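Local coordinates for protein SmhB (Serratia marcescens, PDB 6ZZ5) that is one component of Smh, a tripartite alpha-pore-forming toxin, and probably takes part in forming its membrane pore, at residues A[34-39]-A[45-50]; A[114-119]-A[283-288]. All blocks are in the same frame, centred on the assembly; numbering follows the deposited sequence.

Interaction 1: A[34-39]-A[45-50]; sequences PVDFGR and ESERQI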
loop_
_atom_site.group_PDB
_atom_site.type_symbol
_atom_site.label_atom_id
_atom_site.label_comp_id
_atom_site.label_asym_id
_atom_site.label_seq_id
_atom_site.Cartn_x
_atom_site.Cartn_y
_atom_site.Cartn_z
ATOM N N PRO A 34 -5.906 7.050 -22.019
ATOM C CA PRO A 34 -7.274 6.738 -22.416
ATOM C C PRO A 34 -7.241 5.911 -23.700
ATOM O O PRO A 34 -6.315 6.038 -24.516
ATOM C CB PRO A 34 -7.957 8.098 -22.637
ATOM C CG PRO A 34 -7.118 9.036 -21.829
ATOM C CD PRO A 34 -5.706 8.491 -21.861
ATOM N N VAL A 35 -8.224 5.023 -23.795
ATOM C CA VAL A 35 -8.365 4.072 -24.904
ATOM C C VAL A 35 -8.878 4.864 -26.118
ATOM O O VAL A 35 -9.624 5.884 -26.014
ATOM C CB VAL A 35 -9.258 2.864 -24.533
ATOM C CG1 VAL A 35 -8.819 2.194 -23.264
ATOM C CG2 VAL A 35 -10.737 3.206 -24.474
ATOM N N ASP A 36 -8.544 4.334 -27.271
ATOM C CA ASP A 36 -8.843 4.937 -28.574
ATOM C C ASP A 36 -9.401 3.802 -29.444
ATOM O O ASP A 36 -8.631 2.938 -29.848
ATOM C CB ASP A 36 -7.553 5.523 -29.137
ATOM C CG ASP A 36 -7.768 6.196 -30.473
ATOM O OD1 ASP A 36 -8.942 6.152 -30.977
ATOM O OD2 ASP A 36 -6.758 6.702 -31.016
ATOM N N PHE A 37 -10.697 3.777 -29.675
ATOM C CA PHE A 37 -11.325 2.789 -30.572
ATOM C C PHE A 37 -11.712 3.520 -31.852
ATOM O O PHE A 37 -12.706 3.124 -32.439
ATOM C CB PHE A 37 -12.554 2.181 -29.903
ATOM C CG PHE A 37 -12.272 1.338 -28.700
ATOM C CD1 PHE A 37 -10.980 0.955 -28.366
ATOM C CD2 PHE A 37 -13.327 0.959 -27.882
ATOM C CE1 PHE A 37 -10.742 0.225 -27.215
ATOM C CE2 PHE A 37 -13.096 0.203 -26.746
ATOM C CZ PHE A 37 -11.802 -0.181 -26.426
ATOM N N GLY A 38 -10.954 4.570 -32.213
ATOM C CA GLY A 38 -11.276 5.512 -33.300
ATOM C C GLY A 38 -11.483 4.776 -34.608
ATOM O O GLY A 38 -12.352 5.183 -35.418
ATOM N N ARG A 39 -10.751 3.677 -34.795
ATOM C CA ARG A 39 -10.799 2.907 -36.059
ATOM C C ARG A 39 -12.175 2.229 -36.231
ATOM O O ARG A 39 -12.558 2.057 -37.378
ATOM C CB ARG A 39 -9.575 1.989 -36.118
ATOM C CG ARG A 39 -8.252 2.753 -36.132
ATOM C CD ARG A 39 -7.067 1.804 -36.059
ATOM N NE ARG A 39 -7.167 0.777 -37.099
ATOM C CZ ARG A 39 -6.771 0.923 -38.365
ATOM N NH1 ARG A 39 -6.241 2.070 -38.759
ATOM N NH2 ARG A 39 -6.918 -0.068 -39.229
ATOM N N GLU A 45 -19.345 4.222 -28.186
ATOM C CA GLU A 45 -19.978 4.279 -26.840
ATOM C C GLU A 45 -19.125 3.526 -25.790
ATOM O O GLU A 45 -19.052 3.941 -24.592
ATOM C CB GLU A 45 -21.422 3.772 -26.919
ATOM C CG GLU A 45 -22.266 4.290 -25.779
ATOM C CD GLU A 45 -22.203 5.809 -25.611
ATOM O OE1 GLU A 45 -21.941 6.538 -26.644
ATOM O OE2 GLU A 45 -22.357 6.264 -24.442
ATOM N N SER A 46 -18.539 2.399 -26.185
ATOM C CA SER A 46 -17.682 1.583 -25.311
ATOM C C SER A 46 -16.433 2.402 -24.986
ATOM O O SER A 46 -16.092 2.411 -23.841
ATOM C CB SER A 46 -17.367 0.247 -25.923
ATOM O OG SER A 46 -18.567 -0.505 -25.941
ATOM N N GLU A 47 -15.822 3.085 -25.967
ATOM C CA GLU A 47 -14.664 3.974 -25.688
ATOM C C GLU A 47 -15.054 5.005 -24.608
ATOM O O GLU A 47 -14.264 5.219 -23.711
ATOM C CB GLU A 47 -14.142 4.645 -26.963
ATOM C CG GLU A 47 -13.108 5.739 -26.699
ATOM C CD GLU A 47 -12.637 6.477 -27.961
ATOM O OE1 GLU A 47 -12.364 7.681 -27.869
ATOM O OE2 GLU A 47 -12.448 5.819 -29.011
ATOM N N ARG A 48 -16.188 5.669 -24.736
ATOM C CA ARG A 48 -16.620 6.727 -23.774
ATOM C C ARG A 48 -16.829 6.148 -22.390
ATOM O O ARG A 48 -16.392 6.768 -21.412
ATOM C CB ARG A 48 -17.852 7.455 -24.297
ATOM C CG ARG A 48 -17.484 8.430 -25.410
ATOM C CD ARG A 48 -18.084 9.808 -25.213
ATOM N NE ARG A 48 -19.452 9.681 -25.668
ATOM C CZ ARG A 48 -19.896 10.066 -26.854
ATOM N NH1 ARG A 48 -19.095 10.688 -27.704
ATOM N NH2 ARG A 48 -21.164 9.872 -27.166
ATOM N N GLN A 49 -17.507 5.011 -22.306
ATOM C CA GLN A 49 -17.749 4.367 -20.992
ATOM C C GLN A 49 -16.401 4.023 -20.328
ATOM O O GLN A 49 -16.236 4.258 -19.120
ATOM C CB GLN A 49 -18.662 3.140 -21.165
ATOM C CG GLN A 49 -20.093 3.513 -21.498
ATOM C CD GLN A 49 -20.929 2.357 -21.996
ATOM O OE1 GLN A 49 -20.478 1.223 -22.135
ATOM N NE2 GLN A 49 -22.145 2.665 -22.390
ATOM N N ILE A 50 -15.501 3.405 -21.080
ATOM C CA ILE A 50 -14.186 2.973 -20.519
ATOM C C ILE A 50 -13.414 4.200 -20.030
ATOM O O ILE A 50 -12.768 4.130 -18.975
ATOM C CB ILE A 50 -13.407 2.179 -21.565
ATOM C CG1 ILE A 50 -14.097 0.838 -21.844
ATOM C CG2 ILE A 50 -11.954 2.021 -21.140
ATOM C CD1 ILE A 50 -13.607 0.235 -23.096
#
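Ser46 lies first along helix segment 45-50 to touch the loop 34-39. Its CB comes to the edge of the Phe37 ring, near the ring plane, 4.3 Å from CE2.

Glu47 carries the polar part of the contact. Its CG is anti to the backbone N (chi1 170°) and the chain stays extended beyond it. The extended chain brings the carboxylate to the loop backbone. On the way, Glu47 CB packs 3.9 Å from Phe37 CD2, and CG passes 3.6 Å from Val35 O. At the tip, OE2 accepts a hydrogen bond from Phe37 N at 2.8 Å, with an N-H...O angle of 160°. The donor sits above the carboxylate plane, 43° out of it. Asp36 OD1 lies 4.0 Å from the same Glu47 OE2. Two like charges this close probably disfavour each other, while the backbone N-H bond each accepts should offset part of that. Asp36 OD1 accepts from Gly38 N, two residues on, which makes an Asx turn.

Ile50 supplies the apolar end with two branches. CG2 meets Val35 CG2 at 3.7 Å. CD1 reaches Phe37 CE2, also at 3.7 Å, in an oblique approach to the ring. Val35 CG2 in turn lies over one face of Phe37, offset toward the rim.

The loop joins helix 4-30 to helix 44-92 and is fastened near the start of the latter. Val35 and Ile50 also pack on Ile260 of helix 252-300. Ile50 touches Tyr141 and Ile144 of helix 99-151, so the contact's apolar side faces both helices.

Interaction 2: A[114-119]-A[283-288]; sequences KEYQEV and NAWDSL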
loop_
_atom_site.group_PDB
_atom_site.type_symbol
_atom_site.label_atom_id
_atom_site.label_comp_id
_atom_site.label_asym_id
_atom_site.label_seq_id
_atom_site.Cartn_x
_atom_site.Cartn_y
_atom_site.Cartn_z
ATOM N N LYS A 114 -4.411 8.941 22.768
ATOM C CA LYS A 114 -5.821 8.928 22.291
ATOM C C LYS A 114 -5.992 9.824 21.057
ATOM O O LYS A 114 -6.799 9.479 20.177
ATOM C CB LYS A 114 -6.779 9.411 23.368
ATOM C CG LYS A 114 -7.108 8.365 24.411
ATOM C CD LYS A 114 -8.121 8.836 25.430
ATOM C CE LYS A 114 -7.466 9.217 26.740
ATOM N NZ LYS A 114 -8.441 9.824 27.673
ATOM N N GLU A 115 -5.302 10.956 21.002
ATOM C CA GLU A 115 -5.371 11.859 19.840
ATOM C C GLU A 115 -4.742 11.112 18.652
ATOM O O GLU A 115 -5.285 11.172 17.546
ATOM C CB GLU A 115 -4.722 13.183 20.229
ATOM C CG GLU A 115 -4.498 14.152 19.118
ATOM C CD GLU A 115 -3.581 15.329 19.523
ATOM O OE1 GLU A 115 -3.714 15.876 20.664
ATOM O OE2 GLU A 115 -2.700 15.696 18.707
ATOM N N TYR A 116 -3.633 10.411 18.848
ATOM C CA TYR A 116 -2.952 9.684 17.740
ATOM C C TYR A 116 -3.827 8.503 17.300
ATOM O O TYR A 116 -3.897 8.202 16.111
ATOM C CB TYR A 116 -1.538 9.264 18.129
ATOM C CG TYR A 116 -0.573 10.408 18.349
ATOM C CD1 TYR A 116 -0.767 11.623 17.721
ATOM C CD2 TYR A 116 0.540 10.274 19.166
ATOM C CE1 TYR A 116 0.108 12.688 17.884
ATOM C CE2 TYR A 116 1.439 11.341 19.339
ATOM C CZ TYR A 116 1.242 12.528 18.659
ATOM O OH TYR A 116 2.064 13.611 18.832
ATOM N N GLN A 117 -4.475 7.854 18.242
ATOM C CA GLN A 117 -5.423 6.763 17.957
ATOM C C GLN A 117 -6.551 7.296 17.071
ATOM O O GLN A 117 -6.881 6.612 16.093
ATOM C CB GLN A 117 -5.995 6.173 19.243
ATOM C CG GLN A 117 -6.958 5.045 18.944
ATOM C CD GLN A 117 -7.436 4.382 20.205
ATOM O OE1 GLN A 117 -6.836 4.521 21.281
ATOM N NE2 GLN A 117 -8.499 3.616 20.056
ATOM N N GLU A 118 -7.114 8.448 17.411
ATOM C CA GLU A 118 -8.224 9.063 16.634
ATOM C C GLU A 118 -7.727 9.408 15.235
ATOM O O GLU A 118 -8.516 9.250 14.297
ATOM C CB GLU A 118 -8.832 10.280 17.328
ATOM C CG GLU A 118 -10.107 10.780 16.663
ATOM C CD GLU A 118 -11.233 9.770 16.436
ATOM O OE1 GLU A 118 -11.256 8.675 17.073
ATOM O OE2 GLU A 118 -12.070 10.082 15.591
ATOM N N VAL A 119 -6.482 9.869 15.079
ATOM C CA VAL A 119 -5.915 10.078 13.729
ATOM C C VAL A 119 -5.931 8.725 12.968
ATOM O O VAL A 119 -6.324 8.709 11.804
ATOM C CB VAL A 119 -4.510 10.692 13.760
ATOM C CG1 VAL A 119 -3.912 10.653 12.368
ATOM C CG2 VAL A 119 -4.574 12.100 14.356
ATOM N N ASN A 283 -5.930 -0.725 15.879
ATOM C CA ASN A 283 -6.027 -1.701 16.981
ATOM C C ASN A 283 -4.777 -1.615 17.880
ATOM O O ASN A 283 -4.894 -1.764 19.118
ATOM C CB ASN A 283 -6.175 -3.126 16.458
ATOM C CG ASN A 283 -7.536 -3.384 15.849
ATOM O OD1 ASN A 283 -8.464 -2.625 16.069
ATOM N ND2 ASN A 283 -7.614 -4.451 15.085
ATOM N N ALA A 284 -3.619 -1.327 17.305
ATOM C CA ALA A 284 -2.358 -1.212 18.078
ATOM C C ALA A 284 -2.404 0.070 18.926
ATOM O O ALA A 284 -2.126 -0.017 20.144
ATOM C CB ALA A 284 -1.170 -1.306 17.156
ATOM N N TRP A 285 -2.852 1.196 18.380
ATOM C CA TRP A 285 -3.043 2.408 19.209
ATOM C C TRP A 285 -4.045 2.112 20.326
ATOM O O TRP A 285 -3.831 2.592 21.427
ATOM C CB TRP A 285 -3.515 3.581 18.356
ATOM C CG TRP A 285 -2.454 4.218 17.536
ATOM C CD1 TRP A 285 -2.336 4.225 16.168
ATOM C CD2 TRP A 285 -1.406 5.072 18.029
ATOM N NE1 TRP A 285 -1.269 4.983 15.782
ATOM C CE2 TRP A 285 -0.673 5.517 16.894
ATOM C CE3 TRP A 285 -0.986 5.449 19.307
ATOM C CZ2 TRP A 285 0.415 6.376 16.989
ATOM C CZ3 TRP A 285 0.080 6.319 19.399
ATOM C CH2 TRP A 285 0.802 6.721 18.258
ATOM N N ASP A 286 -5.134 1.375 20.034
ATOM C CA ASP A 286 -6.150 1.065 21.066
ATOM C C ASP A 286 -5.478 0.325 22.243
ATOM O O ASP A 286 -5.821 0.618 23.409
ATOM C CB ASP A 286 -7.321 0.253 20.509
ATOM C CG ASP A 286 -8.468 0.236 21.503
ATOM O OD1 ASP A 286 -8.957 1.328 21.839
ATOM O OD2 ASP A 286 -8.819 -0.857 21.958
ATOM N N SER A 287 -4.590 -0.622 21.951
ATOM C CA SER A 287 -3.952 -1.447 23.010
ATOM C C SER A 287 -3.058 -0.533 23.850
ATOM O O SER A 287 -3.032 -0.710 25.061
ATOM C CB SER A 287 -3.228 -2.642 22.495
ATOM O OG SER A 287 -2.028 -2.270 21.829
ATOM N N LEU A 288 -2.369 0.418 23.224
ATOM C CA LEU A 288 -1.483 1.364 23.919
ATOM C C LEU A 288 -2.340 2.302 24.787
ATOM O O LEU A 288 -2.033 2.422 25.975
ATOM C CB LEU A 288 -0.613 2.132 22.917
ATOM C CG LEU A 288 0.265 3.221 23.519
ATOM C CD1 LEU A 288 1.315 2.536 24.424
ATOM C CD2 LEU A 288 0.910 4.063 22.438
#
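Tyr116 and Gln117 meet Trp285 where two long helices of an antiparallel alpha-helical bundle pack together. The segments run at 164° to each other, with axes 9.0 Å apart at closest approach. An elongated helical body of this kind is consistent with the HBL-like family of alpha-pore-forming toxins.

Gln117 can be followed outward. Its CB packs against Trp285 CB at 3.7 Å, and CG keeps to the same methylene. With CG anti to the backbone N (chi1 -179°) and the chain extended, the amide reaches over the neighbouring helix. CD and OE1 come over the CA of Asp286. OE1 is paired with Thr289 OG1, a hydroxyl that also lies in hydrogen-bonding range of Trp285 O and Asp286 O. NE2 gives a hydrogen bond to Asp286 OD1 at 2.9 Å, bent to 147° at the hydrogen. It meets this oxygen on the anti side, and the amide and carboxylate planes stand steeply to each other. Both ends of the amide find partners on helix 252-300, which is consistent with the modelled flip.

Beside this polar pairing the contact is aromatic. Tyr116 CB sits over one face of the Trp285 six-membered ring, 3.6 Å from its centroid, as a CH-pi contact. The Tyr116 ring then turns aside, and the two rings lie obliquely, with centroids 5.6 Å apart. Their polar ends both find partners on helix 44-92. Tyr116 OH bonds to Asp81 and Trp285 NE1 to Asn75, so helix 44-92 packs against both aromatic residues. Met8 of helix 4-30 also touches Trp285. The shortest carbon contact across the pair is from Tyr116 CB to Trp285 CH2, at 3.5 Å.

From the N terminus, helix 4-30 leads into the loop that holds segment 34-39. Interaction 1 closes a short loop there, folding it back on the start of helix 44-92. That helix then runs along the bundle, and helix 99-151 follows it. Interaction 2 opens on helix 99-151 and closes on helix 252-300, a span of 163 residues that includes strands 191-196, 216-221 and 227-228. The fourth strand of their sheet, 339-340, comes later in the chain. The two contacts are in series and neither nest nor cross. The centres of interactions 1 and 2 are about 47 Å apart, on opposite sides of the chain's centre. Helices 44-92, 99-151 and 252-300 come together at both sites.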